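Local coordinates for protein transcriptional activator, putative (Pyrococcus furiosus, PDB 1RTW) that is of unknown function but is named a putative transcriptional activator and belongs to the TENA/THI-4/PQQC family, with an all-helical fold, at residues 23-26 / 30-33; 34-39 / 147-152; 130-135 / 200-205; 138-143 / 155-160. All coordinates share one frame; numbering follows the deposited sequence.

Contact 1: residues 23-26 / 30-33; sequences LIEM and TIKK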
# COMPACT_ATOMS: atom_id res chain seq x y z
N LEU B 23 -5.03 -22.86 -27.31
CA LEU B 23 -3.86 -22.71 -28.16
C LEU B 23 -3.90 -23.63 -29.38
O LEU B 23 -3.41 -23.27 -30.44
CB LEU B 23 -2.58 -22.94 -27.35
CG LEU B 23 -2.40 -22.05 -26.10
CD1 LEU B 23 -1.07 -22.33 -25.45
CD2 LEU B 23 -2.51 -20.58 -26.45
N ILE B 24 -4.47 -24.82 -29.21
CA ILE B 24 -4.59 -25.77 -30.31
C ILE B 24 -5.51 -25.19 -31.37
O ILE B 24 -5.25 -25.30 -32.57
CB ILE B 24 -5.22 -27.11 -29.85
CG1 ILE B 24 -4.31 -27.81 -28.85
CG2 ILE B 24 -5.51 -28.00 -31.05
CD1 ILE B 24 -4.94 -29.04 -28.22
N GLU B 25 -6.58 -24.55 -30.91
CA GLU B 25 -7.55 -23.97 -31.82
C GLU B 25 -7.02 -22.74 -32.53
O GLU B 25 -7.34 -22.50 -33.68
CB GLU B 25 -8.86 -23.70 -31.10
CG GLU B 25 -9.49 -24.97 -30.54
CD GLU B 25 -10.86 -24.76 -29.93
OE1 GLU B 25 -11.33 -23.61 -29.83
OE2 GLU B 25 -11.46 -25.77 -29.54
N MSE B 26 -6.18 -21.98 -31.83
CA MSE B 26 -5.57 -20.80 -32.42
C MSE B 26 -4.63 -21.27 -33.54
O MSE B 26 -4.63 -20.72 -34.64
CB MSE B 26 -4.74 -20.04 -31.37
CG MSE B 26 -5.54 -19.23 -30.36
SE MSE B 26 -6.24 -17.56 -31.05
CE MSE B 26 -4.72 -16.98 -32.06
N THR B 30 -9.26 -23.40 -35.75
CA THR B 30 -10.57 -23.97 -35.45
C THR B 30 -11.26 -23.13 -34.38
O THR B 30 -12.39 -23.43 -33.98
CB THR B 30 -10.42 -25.41 -34.90
OG1 THR B 30 -9.59 -25.40 -33.74
CG2 THR B 30 -9.80 -26.33 -35.95
N ILE B 31 -10.59 -22.08 -33.92
CA ILE B 31 -11.12 -21.21 -32.89
C ILE B 31 -12.35 -20.42 -33.33
O ILE B 31 -12.34 -19.71 -34.33
CB ILE B 31 -10.00 -20.29 -32.30
CG1 ILE B 31 -10.44 -19.67 -30.97
CG2 ILE B 31 -9.58 -19.23 -33.33
CD1 ILE B 31 -11.20 -18.39 -31.10
N LYS B 32 -13.42 -20.60 -32.57
CA LYS B 32 -14.69 -19.93 -32.83
C LYS B 32 -14.62 -18.48 -32.41
O LYS B 32 -14.03 -18.14 -31.38
CB LYS B 32 -15.81 -20.65 -32.08
CG LYS B 32 -15.91 -22.13 -32.37
CD LYS B 32 -17.27 -22.51 -32.92
CE LYS B 32 -18.35 -22.54 -31.85
NZ LYS B 32 -18.80 -21.21 -31.36
N LYS B 33 -15.28 -17.63 -33.18
CA LYS B 33 -15.30 -16.20 -32.92
C LYS B 33 -15.64 -15.84 -31.47
O LYS B 33 -14.94 -15.05 -30.83
CB LYS B 33 -16.29 -15.53 -33.87
CG LYS B 33 -16.28 -14.02 -33.85
CD LYS B 33 -17.32 -13.47 -34.79
CE LYS B 33 -17.23 -11.96 -34.86
NZ LYS B 33 -18.26 -11.39 -35.77
O HOH W 1 -13.20 -22.09 -30.49
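Glu25 meets Thr30 and Ile31 where helix 21-28 runs out into the short link to helix 33-60, a tight helix-to-helix corner in an all-helical fold. A single carbonyl oxygen does most of the polar work. Glu25 O accepts from Thr30 N at 3.0 Å and from Ile31 N at 3.3 Å, both weak bonds because the N-H groups point well off the oxygen, at 120° and 134°. Two amides of the link thus find a partner in one oxygen. The glutamate side chain suits this partly exposed place, since its methylenes pack while its carboxylate reaches forward. With the chain extended beyond CG, Glu25 OE1 accepts a hydrogen bond from a water 2.5 Å away; the same water accepts from Lys32 N at 2.6 Å, so the backbone N of a residue in N-cap position is satisfied through solvent. OE1 has a further weak hydrogen bond from outside, with Tyr206 OH. The lysine amine, at the far end of its chain, makes a salt bridge with Glu34. Ile31 turns its branched CB onto the Glu25 methylene, and on the buried side the selenium of Met26, a selenomethionine, comes to 4.4 Å from Ile31 CG2. A chi1 of 57° sets the Thr30 hydroxyl across the root of the glutamate, its OG1 3.2 Å from Glu25 CB.

Contact 2: residues 34-39 / 147-152; sequences ENFEKW and SPYQEF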
# COMPACT_ATOMS: atom_id res chain seq x y z
N GLU B 34 -16.70 -16.46 -30.95
CA GLU B 34 -17.19 -16.24 -29.59
C GLU B 34 -16.17 -16.53 -28.51
O GLU B 34 -16.13 -15.84 -27.49
CB GLU B 34 -18.44 -17.10 -29.32
CG GLU B 34 -19.63 -16.81 -30.22
CD GLU B 34 -19.39 -17.18 -31.67
OE1 GLU B 34 -19.08 -18.36 -31.95
OE2 GLU B 34 -19.49 -16.28 -32.53
N ASN B 35 -15.37 -17.56 -28.72
CA ASN B 35 -14.35 -17.95 -27.76
C ASN B 35 -13.21 -16.94 -27.71
O ASN B 35 -12.71 -16.60 -26.64
CB ASN B 35 -13.84 -19.36 -28.06
CG ASN B 35 -14.95 -20.40 -27.99
OD1 ASN B 35 -15.04 -21.29 -28.83
ND2 ASN B 35 -15.81 -20.28 -26.99
N PHE B 36 -12.82 -16.42 -28.88
CA PHE B 36 -11.77 -15.43 -28.95
C PHE B 36 -12.24 -14.12 -28.32
O PHE B 36 -11.47 -13.45 -27.62
CB PHE B 36 -11.33 -15.16 -30.39
CG PHE B 36 -10.30 -14.09 -30.51
CD1 PHE B 36 -8.96 -14.36 -30.24
CD2 PHE B 36 -10.67 -12.78 -30.80
CE1 PHE B 36 -8.01 -13.34 -30.25
CE2 PHE B 36 -9.73 -11.75 -30.81
CZ PHE B 36 -8.40 -12.04 -30.53
N GLU B 37 -13.49 -13.75 -28.58
CA GLU B 37 -14.04 -12.51 -28.03
C GLU B 37 -14.03 -12.52 -26.51
O GLU B 37 -13.63 -11.54 -25.88
CB GLU B 37 -15.45 -12.25 -28.56
CG GLU B 37 -16.10 -11.01 -27.95
CD GLU B 37 -17.36 -10.55 -28.68
OE1 GLU B 37 -17.47 -10.74 -29.92
OE2 GLU B 37 -18.23 -9.95 -28.02
N LYS B 38 -14.46 -13.63 -25.93
CA LYS B 38 -14.50 -13.77 -24.48
C LYS B 38 -13.08 -13.67 -23.90
O LYS B 38 -12.86 -13.02 -22.88
CB LYS B 38 -15.16 -15.09 -24.08
CG LYS B 38 -15.42 -15.23 -22.59
CD LYS B 38 -16.48 -16.27 -22.31
CE LYS B 38 -17.85 -15.82 -22.81
NZ LYS B 38 -18.30 -14.58 -22.09
N TRP B 39 -12.11 -14.29 -24.57
CA TRP B 39 -10.74 -14.23 -24.11
C TRP B 39 -10.22 -12.80 -24.18
O TRP B 39 -9.55 -12.34 -23.27
CB TRP B 39 -9.81 -15.14 -24.93
CG TRP B 39 -8.35 -14.87 -24.64
CD1 TRP B 39 -7.63 -15.35 -23.58
CD2 TRP B 39 -7.48 -13.98 -25.35
NE1 TRP B 39 -6.37 -14.80 -23.58
CE2 TRP B 39 -6.25 -13.96 -24.66
CE3 TRP B 39 -7.62 -13.20 -26.51
CZ2 TRP B 39 -5.17 -13.17 -25.08
CZ3 TRP B 39 -6.54 -12.42 -26.93
CH2 TRP B 39 -5.33 -12.41 -26.21
N SER B 147 -3.06 -16.81 -39.08
CA SER B 147 -4.20 -16.54 -38.21
C SER B 147 -4.76 -15.12 -38.32
O SER B 147 -4.04 -14.19 -38.67
CB SER B 147 -3.81 -16.81 -36.76
OG SER B 147 -4.73 -16.22 -35.85
N PRO B 148 -6.06 -14.96 -38.03
CA PRO B 148 -6.74 -13.66 -38.06
C PRO B 148 -6.29 -12.87 -36.84
O PRO B 148 -6.61 -11.69 -36.69
CB PRO B 148 -8.22 -14.04 -37.92
CG PRO B 148 -8.29 -15.46 -38.37
CD PRO B 148 -7.04 -16.04 -37.79
N TYR B 149 -5.59 -13.55 -35.94
CA TYR B 149 -5.10 -12.93 -34.70
C TYR B 149 -3.59 -12.97 -34.66
O TYR B 149 -2.99 -13.07 -33.59
CB TYR B 149 -5.67 -13.68 -33.49
CG TYR B 149 -7.12 -14.03 -33.66
CD1 TYR B 149 -8.10 -13.04 -33.74
CD2 TYR B 149 -7.53 -15.36 -33.78
CE1 TYR B 149 -9.43 -13.35 -33.94
CE2 TYR B 149 -8.87 -15.69 -33.98
CZ TYR B 149 -9.81 -14.67 -34.05
OH TYR B 149 -11.13 -14.97 -34.28
N GLN B 150 -2.98 -12.87 -35.84
CA GLN B 150 -1.53 -12.90 -35.97
C GLN B 150 -0.83 -11.83 -35.12
O GLN B 150 0.25 -12.08 -34.58
CB GLN B 150 -1.14 -12.75 -37.44
CG GLN B 150 0.30 -13.07 -37.73
CD GLN B 150 0.65 -14.50 -37.43
OE1 GLN B 150 -0.13 -15.42 -37.72
NE2 GLN B 150 1.82 -14.71 -36.84
N GLU B 151 -1.46 -10.67 -34.97
CA GLU B 151 -0.90 -9.57 -34.19
C GLU B 151 -0.50 -10.04 -32.79
O GLU B 151 0.63 -9.82 -32.34
CB GLU B 151 -1.89 -8.41 -34.07
CG GLU B 151 -2.52 -7.96 -35.38
CD GLU B 151 -3.99 -8.35 -35.49
OE1 GLU B 151 -4.30 -9.56 -35.45
OE2 GLU B 151 -4.83 -7.43 -35.62
N PHE B 152 -1.44 -10.71 -32.11
CA PHE B 152 -1.21 -11.24 -30.76
C PHE B 152 -0.17 -12.34 -30.72
O PHE B 152 0.66 -12.39 -29.81
CB PHE B 152 -2.52 -11.76 -30.16
CG PHE B 152 -3.57 -10.71 -30.03
CD1 PHE B 152 -3.70 -10.00 -28.86
CD2 PHE B 152 -4.39 -10.40 -31.10
CE1 PHE B 152 -4.64 -8.99 -28.75
CE2 PHE B 152 -5.34 -9.40 -31.01
CZ PHE B 152 -5.46 -8.69 -29.82
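Phe36 and Tyr149 lie almost squarely one on the other, a nearly complete face-to-face stack with centroids 3.7 Å apart and planes only 12° from parallel. The two side chains enter from opposite directions, so each ring covers the stem of its partner: Tyr149 OH lies 3.9 Å from Phe36 CB, while Tyr149 CB lies 4.0 Å from Phe36 CE1. Phe36 reaches the stack because its CG is anti to the backbone N (chi1 177°), which swings the ring out from its helix. Pro148 CB covers the other face of the tyrosine ring, leaving that ring sandwiched. Phe152 turns the cluster through a corner. The Phe36 ring turns its edge toward the Phe152 face, planes at 71°, with Phe36 CZ 4.1 Å from Phe152 CE2. Trp39 also directs an edge toward that face in an offset edge-to-face pair, Trp39 CH2 standing 3.9 Å from Phe152 CD1. Flat, rigid rings suit this buried place because they span the distance between the backbones, whose nearest pair, Phe36 CA and Tyr149 CA, is 9.2 Å apart. An ST turn shapes the approach to the second helix: Ser147 OG accepts from Tyr149 N at 2.8 Å. The aromatic cluster thus joins helix 33-60 to the start of helix 150-157, with Met26 of helix 21-28 beside Tyr149 and helix 66-89 against Phe152, where Phe83 adds another edge-to-face pair.

Contact 3: residues 130-135 / 200-205; sequences KAYYEA and IFWDIA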
# COMPACT_ATOMS: atom_id res chain seq x y z
N LYS B 130 6.75 -15.09 -18.65
CA LYS B 130 7.36 -16.31 -19.17
C LYS B 130 6.28 -17.29 -19.64
O LYS B 130 6.44 -17.96 -20.67
CB LYS B 130 8.25 -16.93 -18.10
CG LYS B 130 8.86 -18.27 -18.46
CD LYS B 130 9.85 -18.16 -19.59
CE LYS B 130 10.51 -19.50 -19.84
NZ LYS B 130 11.36 -19.45 -21.06
N ALA B 131 5.16 -17.34 -18.92
CA ALA B 131 4.06 -18.21 -19.28
C ALA B 131 3.50 -17.84 -20.65
O ALA B 131 3.29 -18.71 -21.50
CB ALA B 131 2.96 -18.14 -18.25
N TYR B 132 3.26 -16.55 -20.87
CA TYR B 132 2.71 -16.09 -22.14
C TYR B 132 3.68 -16.22 -23.30
O TYR B 132 3.28 -16.48 -24.44
CB TYR B 132 2.17 -14.67 -22.02
CG TYR B 132 0.67 -14.60 -22.09
CD1 TYR B 132 0.03 -13.56 -22.75
CD2 TYR B 132 -0.11 -15.61 -21.52
CE1 TYR B 132 -1.37 -13.53 -22.85
CE2 TYR B 132 -1.51 -15.58 -21.62
CZ TYR B 132 -2.13 -14.54 -22.28
OH TYR B 132 -3.51 -14.51 -22.37
N TYR B 133 4.97 -16.05 -22.99
CA TYR B 133 6.00 -16.17 -24.01
C TYR B 133 5.99 -17.59 -24.55
O TYR B 133 5.97 -17.80 -25.76
CB TYR B 133 7.37 -15.81 -23.43
CG TYR B 133 8.52 -15.93 -24.42
CD1 TYR B 133 8.44 -15.38 -25.69
CD2 TYR B 133 9.68 -16.62 -24.07
CE1 TYR B 133 9.49 -15.50 -26.60
CE2 TYR B 133 10.74 -16.75 -24.96
CZ TYR B 133 10.65 -16.20 -26.22
OH TYR B 133 11.71 -16.31 -27.10
N GLU B 134 5.95 -18.57 -23.65
CA GLU B 134 5.93 -19.98 -24.04
C GLU B 134 4.66 -20.39 -24.80
O GLU B 134 4.75 -21.03 -25.85
CB GLU B 134 6.12 -20.87 -22.82
CG GLU B 134 7.51 -20.78 -22.19
CD GLU B 134 8.62 -21.16 -23.16
OE1 GLU B 134 8.43 -22.10 -23.95
OE2 GLU B 134 9.68 -20.51 -23.12
N ALA B 135 3.50 -19.98 -24.29
CA ALA B 135 2.22 -20.32 -24.90
C ALA B 135 2.09 -19.81 -26.32
O ALA B 135 1.73 -20.56 -27.23
CB ALA B 135 1.07 -19.80 -24.06
N ILE B 200 -5.70 -21.72 -15.65
CA ILE B 200 -7.14 -21.52 -15.52
C ILE B 200 -7.68 -20.42 -16.43
O ILE B 200 -8.80 -20.52 -16.93
CB ILE B 200 -7.49 -21.21 -14.04
CG1 ILE B 200 -7.29 -22.47 -13.20
CG2 ILE B 200 -8.91 -20.69 -13.90
CD1 ILE B 200 -7.38 -22.21 -11.70
N PHE B 201 -6.89 -19.38 -16.65
CA PHE B 201 -7.34 -18.28 -17.47
C PHE B 201 -7.78 -18.70 -18.87
O PHE B 201 -8.76 -18.17 -19.40
CB PHE B 201 -6.26 -17.20 -17.56
CG PHE B 201 -6.79 -15.83 -17.82
CD1 PHE B 201 -7.02 -15.39 -19.12
CD2 PHE B 201 -7.06 -14.97 -16.75
CE1 PHE B 201 -7.51 -14.11 -19.36
CE2 PHE B 201 -7.54 -13.68 -16.97
CZ PHE B 201 -7.77 -13.25 -18.28
N TRP B 202 -7.07 -19.66 -19.46
CA TRP B 202 -7.41 -20.12 -20.80
C TRP B 202 -8.84 -20.66 -20.89
O TRP B 202 -9.49 -20.51 -21.92
CB TRP B 202 -6.41 -21.17 -21.29
CG TRP B 202 -5.00 -20.67 -21.42
CD1 TRP B 202 -3.94 -20.99 -20.62
CD2 TRP B 202 -4.50 -19.73 -22.39
NE1 TRP B 202 -2.82 -20.30 -21.03
CE2 TRP B 202 -3.13 -19.53 -22.11
CE3 TRP B 202 -5.08 -19.04 -23.46
CZ2 TRP B 202 -2.33 -18.67 -22.86
CZ3 TRP B 202 -4.29 -18.17 -24.20
CH2 TRP B 202 -2.93 -18.00 -23.90
N ASP B 203 -9.33 -21.25 -19.81
CA ASP B 203 -10.69 -21.79 -19.78
C ASP B 203 -11.79 -20.74 -19.92
O ASP B 203 -12.90 -21.04 -20.37
CB ASP B 203 -10.94 -22.59 -18.49
CG ASP B 203 -10.10 -23.85 -18.40
OD1 ASP B 203 -9.64 -24.18 -17.28
OD2 ASP B 203 -9.91 -24.51 -19.44
N ILE B 204 -11.48 -19.50 -19.53
CA ILE B 204 -12.44 -18.40 -19.59
C ILE B 204 -13.10 -18.26 -20.96
O ILE B 204 -14.29 -17.96 -21.04
CB ILE B 204 -11.77 -17.06 -19.19
CG1 ILE B 204 -11.43 -17.07 -17.70
CG2 ILE B 204 -12.67 -15.89 -19.51
CD1 ILE B 204 -10.60 -15.87 -17.25
N ALA B 205 -12.34 -18.48 -22.03
CA ALA B 205 -12.88 -18.37 -23.37
C ALA B 205 -14.10 -19.28 -23.61
O ALA B 205 -15.02 -18.93 -24.36
CB ALA B 205 -11.81 -18.67 -24.38
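Tyr132 has a chi1 of -110°, off any staggered position, and Trp202 has its CG anti to the carbonyl carbon with chi1 at -63°; these torsions bring the two rings together in the middle of the helical bundle, between helix 118-142 and segment 200-205. The planes are near parallel, 22° apart, yet the rings are slid so far past each other that they barely overlap. What touches is one corner of each: Tyr132 CE2 lies 3.4 Å from Trp202 CZ2 and 3.6 Å from Trp202 CH2. The phenol oxygen also passes the indole, with Tyr132 OH 3.9 Å from Trp202 CH2, but its hydrogen-bonding partner is Trp39 NE1 on helix 33-60, so this buried polar atom is satisfied from a third helix. A tyrosine fits here because it offers a wide apolar flank and a polar tip together. The side chain of Tyr132 is also about 4 Å from a bound phosphate ion, probably a guest from the crystallisation liquor. The indole of Trp202 also meets the rings of His20 and Phe22. Elsewhere on the helix of Tyr132, on its more accessible side, Lys130 NZ and Glu134 OE2 form a salt bridge one turn apart, the ammonium arriving on the anti side and somewhat out of the carboxylate plane, and Lys137 shares the same oxygen. The small Ala135 lets the indole come in close to its helix: Ala135 CB sits 3.8 Å from Trp202 CZ2.

Contact 4: residues 138-143 / 155-160; sequences WVRENL and HWSSQE
Arg140 lies along Ser157, and the contact is close all down that side of the arginine, from CD to NH1. With CG anti to the backbone N (chi1 -179°), the arginine stem leaves helix 118-142 straight toward the neighbouring backbone, bringing Arg140 CD to 3.6 Å from Ser157 OG. The chain then bends at chi3 and lays one face of its guanidinium near Ser157 CB, 3.8 Å above the plane and toward the rim. Arg140 NH1 comes within 2.8 Å of Ser157 O, but the angle is too poor for a hydrogen bond. The small serine lets the arginine lie this close; its hydroxyl is hydrogen-bonded with Ile153 O, back in its own helix. Here one helix ends and the next begins: 150-157 gives way to 159-176 at Ser158, the N-cap of the second, whose OG donates a hydrogen bond to His155 O, 3.0 Å away, and caps Phe161 N. The side toward Glu141 is much looser. There the exposed Arg140 meets this neighbour edge-on, in the guanidinium plane, in a long salt bridge with 3.8 Å between Arg140 NH2 and Glu141 OE2. On the same helix, Asn142 folds its amide over the Trp138 ring, with ND2 donating almost straight, at 169°, to Trp138 O.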
# COMPACT_ATOMS: atom_id res chain seq x y z
N TRP B 138 4.46 -21.46 -28.65
CA TRP B 138 3.94 -22.75 -29.07
C TRP B 138 2.99 -22.53 -30.25
O TRP B 138 3.04 -23.27 -31.23
CB TRP B 138 3.17 -23.43 -27.94
CG TRP B 138 2.72 -24.83 -28.29
CD1 TRP B 138 3.39 -25.99 -28.03
CD2 TRP B 138 1.54 -25.21 -29.01
NE1 TRP B 138 2.71 -27.06 -28.54
CE2 TRP B 138 1.57 -26.61 -29.15
CE3 TRP B 138 0.46 -24.50 -29.55
CZ2 TRP B 138 0.55 -27.32 -29.81
CZ3 TRP B 138 -0.55 -25.20 -30.20
CH2 TRP B 138 -0.49 -26.61 -30.33
N VAL B 139 2.13 -21.53 -30.12
CA VAL B 139 1.18 -21.21 -31.17
C VAL B 139 1.88 -20.85 -32.48
O VAL B 139 1.50 -21.34 -33.54
CB VAL B 139 0.22 -20.09 -30.74
CG1 VAL B 139 -0.62 -19.64 -31.91
CG2 VAL B 139 -0.68 -20.58 -29.62
N ARG B 140 2.91 -20.01 -32.42
CA ARG B 140 3.64 -19.62 -33.62
C ARG B 140 4.28 -20.82 -34.30
O ARG B 140 4.35 -20.89 -35.53
CB ARG B 140 4.72 -18.59 -33.30
CG ARG B 140 5.50 -18.11 -34.53
CD ARG B 140 6.72 -17.28 -34.16
NE ARG B 140 7.63 -18.01 -33.28
CZ ARG B 140 8.61 -17.44 -32.57
NH1 ARG B 140 8.82 -16.13 -32.65
NH2 ARG B 140 9.39 -18.18 -31.79
N GLU B 141 4.71 -21.78 -33.49
CA GLU B 141 5.38 -22.98 -33.96
C GLU B 141 4.47 -24.12 -34.40
O GLU B 141 4.95 -25.13 -34.91
CB GLU B 141 6.36 -23.46 -32.90
CG GLU B 141 7.48 -22.46 -32.65
CD GLU B 141 8.29 -22.74 -31.39
OE1 GLU B 141 7.98 -23.70 -30.65
OE2 GLU B 141 9.24 -21.97 -31.13
N ASN B 142 3.17 -23.99 -34.18
CA ASN B 142 2.24 -25.03 -34.59
C ASN B 142 1.14 -24.46 -35.48
O ASN B 142 0.14 -25.13 -35.77
CB ASN B 142 1.66 -25.77 -33.38
CG ASN B 142 2.65 -26.76 -32.79
OD1 ASN B 142 2.71 -27.92 -33.20
ND2 ASN B 142 3.45 -26.31 -31.82
N LEU B 143 1.37 -23.24 -35.95
CA LEU B 143 0.44 -22.53 -36.81
C LEU B 143 0.41 -23.15 -38.21
O LEU B 143 1.40 -23.07 -38.94
CB LEU B 143 0.86 -21.06 -36.89
CG LEU B 143 -0.13 -19.99 -37.33
CD1 LEU B 143 -1.30 -19.94 -36.36
CD2 LEU B 143 0.57 -18.64 -37.37
N HIS B 155 3.29 -10.61 -31.22
CA HIS B 155 3.74 -9.81 -30.09
C HIS B 155 4.31 -10.63 -28.93
O HIS B 155 5.42 -10.38 -28.48
CB HIS B 155 2.64 -8.87 -29.58
CG HIS B 155 3.04 -8.12 -28.34
ND1 HIS B 155 2.50 -8.39 -27.10
CD2 HIS B 155 4.00 -7.19 -28.13
CE1 HIS B 155 3.12 -7.67 -26.19
NE2 HIS B 155 4.04 -6.94 -26.78
N TRP B 156 3.57 -11.64 -28.48
CA TRP B 156 4.04 -12.45 -27.36
C TRP B 156 5.10 -13.50 -27.67
O TRP B 156 5.74 -14.02 -26.75
CB TRP B 156 2.86 -13.05 -26.61
CG TRP B 156 2.14 -12.04 -25.79
CD1 TRP B 156 2.68 -11.21 -24.85
CD2 TRP B 156 0.74 -11.76 -25.81
NE1 TRP B 156 1.71 -10.43 -24.29
CE2 TRP B 156 0.50 -10.74 -24.87
CE3 TRP B 156 -0.34 -12.26 -26.55
CZ2 TRP B 156 -0.77 -10.23 -24.63
CZ3 TRP B 156 -1.59 -11.75 -26.31
CH2 TRP B 156 -1.80 -10.74 -25.36
N SER B 157 5.28 -13.79 -28.95
CA SER B 157 6.28 -14.77 -29.37
C SER B 157 7.50 -14.09 -30.01
O SER B 157 8.50 -14.74 -30.29
CB SER B 157 5.67 -15.76 -30.37
OG SER B 157 5.35 -15.13 -31.60
N SER B 158 7.41 -12.78 -30.21
CA SER B 158 8.50 -12.02 -30.83
C SER B 158 9.82 -12.07 -30.07
O SER B 158 9.86 -12.35 -28.87
CB SER B 158 8.10 -10.55 -31.02
OG SER B 158 8.06 -9.85 -29.79
N GLN B 159 10.91 -11.80 -30.79
CA GLN B 159 12.25 -11.79 -30.22
C GLN B 159 12.32 -10.69 -29.16
O GLN B 159 12.97 -10.84 -28.13
CB GLN B 159 13.29 -11.54 -31.31
CG GLN B 159 14.76 -11.61 -30.85
CD GLN B 159 15.20 -13.02 -30.47
OE1 GLN B 159 14.44 -13.98 -30.58
NE2 GLN B 159 16.44 -13.13 -30.01
N GLU B 160 11.63 -9.59 -29.43
CA GLU B 160 11.59 -8.45 -28.53
C GLU B 160 11.00 -8.83 -27.17
O GLU B 160 11.57 -8.50 -26.13
CB GLU B 160 10.78 -7.32 -29.15
CG GLU B 160 10.81 -6.02 -28.37
CD GLU B 160 10.10 -4.88 -29.08
OE1 GLU B 160 8.97 -5.09 -29.57
OE2 GLU B 160 10.67 -3.77 -29.13

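How the contacts relate
Contact 1 comes first along the chain and closes before the rest begin. Contacts 2 and 3 alternate their segments, while both segments of contact 4 fall between those of contact 3. Contacts 1 and 2 lie about 8 Å apart, centre to centre, and touch where Ile31 and Met26 reach the Phe36 and Tyr149 side chains; other pairs of centres are about 13 to 15 Å apart. Helix 118-142 serves contacts 3 and 4, and helix 150-157 serves contacts 2 and 4. Leu23 touches Ala135, Trp202 and Val139, while Trp39 meets Trp156. Helices distant in sequence are thereby joined through a shared apolar and aromatic core, with contact 1 at its surface and contact 4 at its edge.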